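Local coordinates for protein porin (Pseudomonas aeruginosa, PDB 3T24) that forms a beta-barrel channel in the bacterial outer membrane and, as a member of the OprD family, probably conducts small carboxylate-bearing solutes, at residues A[128-133]-A[161-166]. Numbering follows the deposited sequence.
With SO4 (sulfate ion), chain F.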
ATOM      1  N   ASN A 128       2.172   2.793   3.518  1.00 27.46           N
ATOM      2  CA  ASN A 128       0.791   3.235   3.586  1.00 25.76           C
ATOM      3  C   ASN A 128       0.571   4.675   3.107  1.00 30.40           C
ATOM      4  O   ASN A 128       1.355   5.575   3.429  1.00 30.88           O
ATOM      5  CB  ASN A 128       0.234   3.118   4.994  1.00 24.29           C
ATOM      6  CG  ASN A 128      -1.214   3.526   5.040  1.00 33.52           C
ATOM      7  OD1 ASN A 128      -1.532   4.674   5.333  1.00 41.13           O
ATOM      8  ND2 ASN A 128      -2.098   2.605   4.694  1.00 24.92           N
ATOM      9  N   ASP A 129      -0.499   4.885   2.342  1.00 34.11           N
ATOM     10  CA  ASP A 129      -0.950   6.237   2.032  1.00 37.98           C
ATOM     11  C   ASP A 129      -2.467   6.317   1.865  1.00 35.53           C
ATOM     12  O   ASP A 129      -2.974   6.907   0.921  1.00 41.12           O
ATOM     13  CB  ASP A 129      -0.236   6.815   0.800  1.00 43.74           C
ATOM     14  CG  ASP A 129      -0.569   8.286   0.584  1.00 54.52           C
ATOM     15  OD1 ASP A 129      -1.121   8.893   1.539  1.00 47.19           O
ATOM     16  OD2 ASP A 129      -0.273   8.831  -0.517  1.00 59.18           O
ATOM     17  N   SER A 130      -3.184   5.752   2.816  1.00 34.37           N
ATOM     18  CA  SER A 130      -4.624   5.680   2.741  1.00 41.26           C
ATOM     19  C   SER A 130      -5.270   6.701   3.670  1.00 47.14           C
ATOM     20  O   SER A 130      -6.466   6.952   3.560  1.00 58.78           O
ATOM     21  CB  SER A 130      -5.098   4.267   3.111  1.00 37.42           C
ATOM     22  OG  SER A 130      -4.799   3.989   4.471  1.00 36.69           O
ATOM     23  N   ARG A 131      -4.494   7.268   4.595  1.00 41.30           N
ATOM     24  CA  ARG A 131      -4.998   8.303   5.519  1.00 45.91           C
ATOM     25  C   ARG A 131      -4.691   9.714   5.002  1.00 40.83           C
ATOM     26  O   ARG A 131      -4.742   9.962   3.806  1.00 36.58           O
ATOM     27  CB  ARG A 131      -4.383   8.153   6.912  1.00 58.32           C
ATOM     28  CG  ARG A 131      -4.652   6.839   7.597  1.00 63.21           C
ATOM     29  CD  ARG A 131      -6.122   6.619   7.834  1.00 61.29           C
ATOM     30  NE  ARG A 131      -6.368   5.249   8.266  1.00 59.15           N
ATOM     31  CZ  ARG A 131      -6.640   4.898   9.518  1.00 57.41           C
ATOM     32  NH1 ARG A 131      -6.719   5.828  10.469  1.00 51.89           N
ATOM     33  NH2 ARG A 131      -6.846   3.616   9.812  1.00 50.17           N
ATOM     34  N   LEU A 132      -4.353  10.636   5.903  1.00 36.78           N
ATOM     35  CA  LEU A 132      -4.113  12.029   5.495  1.00 41.09           C
ATOM     36  C   LEU A 132      -2.731  12.232   4.863  1.00 33.56           C
ATOM     37  O   LEU A 132      -2.604  12.804   3.797  1.00 34.88           O
ATOM     38  CB  LEU A 132      -4.274  12.981   6.683  1.00 35.99           C
ATOM     39  CG  LEU A 132      -4.266  14.479   6.343  1.00 41.00           C
ATOM     40  CD1 LEU A 132      -5.475  14.879   5.475  1.00 38.46           C
ATOM     41  CD2 LEU A 132      -4.212  15.342   7.624  1.00 36.58           C
ATOM     42  N   LEU A 133      -1.712  11.761   5.565  1.00 33.67           N
ATOM     43  CA  LEU A 133      -0.331  11.925   5.178  1.00 35.13           C
ATOM     44  C   LEU A 133       0.302  10.543   4.962  1.00 32.91           C
ATOM     45  O   LEU A 133      -0.004   9.581   5.674  1.00 35.88           O
ATOM     46  CB  LEU A 133       0.413  12.674   6.286  1.00 36.58           C
ATOM     47  CG  LEU A 133      -0.192  14.015   6.739  1.00 40.64           C
ATOM     48  CD1 LEU A 133       0.682  14.677   7.805  1.00 39.70           C
ATOM     49  CD2 LEU A 133      -0.419  14.975   5.567  1.00 34.16           C
ATOM     50  N   ASN A 161       8.497   6.952   9.338  1.00 33.43           N
ATOM     51  CA  ASN A 161       7.728   8.081   9.829  1.00 35.07           C
ATOM     52  C   ASN A 161       6.309   7.742   9.498  1.00 36.65           C
ATOM     53  O   ASN A 161       5.894   7.828   8.329  1.00 36.32           O
ATOM     54  CB  ASN A 161       8.142   9.407   9.177  1.00 43.18           C
ATOM     55  CG  ASN A 161       7.384  10.615   9.760  1.00 60.33           C
ATOM     56  OD1 ASN A 161       6.160  10.571   9.933  1.00 65.92           O
ATOM     57  ND2 ASN A 161       8.116  11.689  10.079  1.00 58.00           N
ATOM     58  N   GLN A 162       5.585   7.309  10.523  1.00 39.71           N
ATOM     59  CA  GLN A 162       4.234   6.825  10.335  1.00 38.36           C
ATOM     60  C   GLN A 162       3.330   7.981   9.925  1.00 42.59           C
ATOM     61  O   GLN A 162       3.632   9.147  10.168  1.00 44.23           O
ATOM     62  CB  GLN A 162       3.722   6.165  11.613  1.00 44.03           C
ATOM     63  CG  GLN A 162       4.609   5.044  12.145  1.00 39.35           C
ATOM     64  CD  GLN A 162       4.605   3.801  11.254  1.00 38.71           C
ATOM     65  OE1 GLN A 162       4.136   3.841  10.120  1.00 38.51           O
ATOM     66  NE2 GLN A 162       5.132   2.688  11.775  1.00 33.14           N
ATOM     67  N   ARG A 163       2.216   7.644   9.302  1.00 43.49           N
ATOM     68  CA  ARG A 163       1.292   8.629   8.755  1.00 43.11           C
ATOM     69  C   ARG A 163       0.739   9.640   9.778  1.00 50.03           C
ATOM     70  O   ARG A 163       0.452  10.783   9.440  1.00 49.06           O
ATOM     71  CB  ARG A 163       0.137   7.870   8.127  1.00 44.25           C
ATOM     72  CG  ARG A 163      -0.536   6.927   9.109  1.00 39.09           C
ATOM     73  CD  ARG A 163      -1.660   6.199   8.443  1.00 44.51           C
ATOM     74  NE  ARG A 163      -2.359   5.279   9.340  1.00 44.48           N
ATOM     75  CZ  ARG A 163      -3.164   4.316   8.902  1.00 44.82           C
ATOM     76  NH1 ARG A 163      -3.330   4.172   7.595  1.00 46.95           N
ATOM     77  NH2 ARG A 163      -3.783   3.485   9.751  1.00 38.65           N
ATOM     78  N   ASP A 164       0.566   9.213  11.023  1.00 55.50           N
ATOM     79  CA  ASP A 164      -0.027  10.075  12.050  1.00 59.26           C
ATOM     80  C   ASP A 164       1.056  10.670  12.949  1.00 60.94           C
ATOM     81  O   ASP A 164       0.766  11.308  13.955  1.00 54.50           O
ATOM     82  CB  ASP A 164      -0.957   9.236  12.907  1.00 67.48           C
ATOM     83  CG  ASP A 164      -0.240   8.042  13.522  1.00 70.76           C
ATOM     84  OD1 ASP A 164       0.249   8.175  14.667  1.00 73.88           O
ATOM     85  OD2 ASP A 164      -0.135   6.985  12.850  1.00 67.00           O
ATOM     86  N   SER A 165       2.310  10.445  12.582  1.00 64.90           N
ATOM     87  CA  SER A 165       3.445  10.779  13.436  1.00 68.45           C
ATOM     88  C   SER A 165       4.212  12.022  12.968  1.00 67.19           C
ATOM     89  O   SER A 165       3.992  12.526  11.867  1.00 66.66           O
ATOM     90  CB  SER A 165       4.386   9.570  13.514  1.00 70.98           C
ATOM     91  OG  SER A 165       5.599   9.893  14.171  1.00 77.20           O
ATOM     92  N   SER A 166       5.124  12.507  13.802  1.00 65.32           N
ATOM     93  CA  SER A 166       5.873  13.708  13.462  1.00 66.54           C
ATOM     94  C   SER A 166       7.369  13.506  13.284  1.00 75.74           C
ATOM     95  O   SER A 166       8.053  14.378  12.744  1.00 84.88           O
ATOM     96  CB  SER A 166       5.611  14.813  14.468  1.00 66.13           C
ATOM     97  OG  SER A 166       4.383  15.427  14.171  1.00 72.43           O
TER
HETATM   98  S   SO4 F 397      -5.826   2.003   7.026  1.00 57.41           S
HETATM   99  O1  SO4 F 397      -5.657   1.020   5.959  1.00 59.24           O
HETATM  100  O2  SO4 F 397      -5.990   3.344   6.472  1.00 65.56           O
HETATM  101  O3  SO4 F 397      -7.013   1.733   7.828  1.00 60.61           O
HETATM  102  O4  SO4 F 397      -4.630   1.945   7.869  1.00 60.83           O
HETATM  103  O   HOH W   1      -2.180  10.812   8.365  1.00 35.49           O
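Arg163 reaches across from the turn 162-165 to Arg131 and Asn128, and accounts for more than half of the 270 Å² buried between the two loops. The chain runs extended from CG to NE, which carries the guanidinium over the loop 128-133. There one face lies against the Arg131 side chain, with Arg131 CG 3.0 Å from Arg163 NH1. The two guanidinium planes are 35° apart, a partial, offset overlap that brings Arg131 NH2 within 3.1 Å of Arg163 NH2. The sulfate ion, probably from the crystallisation liquor, would offset this closeness of like charges; its sulfur lies in plane at the edge of both groups. Arg131, bent at chi2, grips it with two nearly straight bonds, NE to sulfate O2 (2.6 Å) and NH2 to sulfate O3, both with N-H...O angles of 170°; Arg163 NH1 and NH2 both donate to sulfate O4, and Arg391 adds a further donor.

Arg163 NH1 also donates to Asn128 OD1 at 2.9 Å, a bent bond (139°) with NH1 above the carbonyl plane, not on a lone pair. This oxygen accepts a second bond, from Ser130 N, and the two donors approach from opposite faces of the amide plane. The Ser130 bond closes an Asx turn, while Asn128 ND2 bonds to Ser130 OG at 3.0 Å; together these fix the amide's rotation.

Away from the anion, Leu133 O touches Arg163 CB directly at 3.0 Å, but the backbones are otherwise joined through water 1, which accepts from Leu133 N and donates to Arg163 O (2.8 Å). On the open side, exposed Asp129 and Asp164 point away from the opposing loop. The arrangement is an arginine-lined anion site on loops between barrel strands, consistent with the basic residues along the pore of OprD-family carboxylate channels.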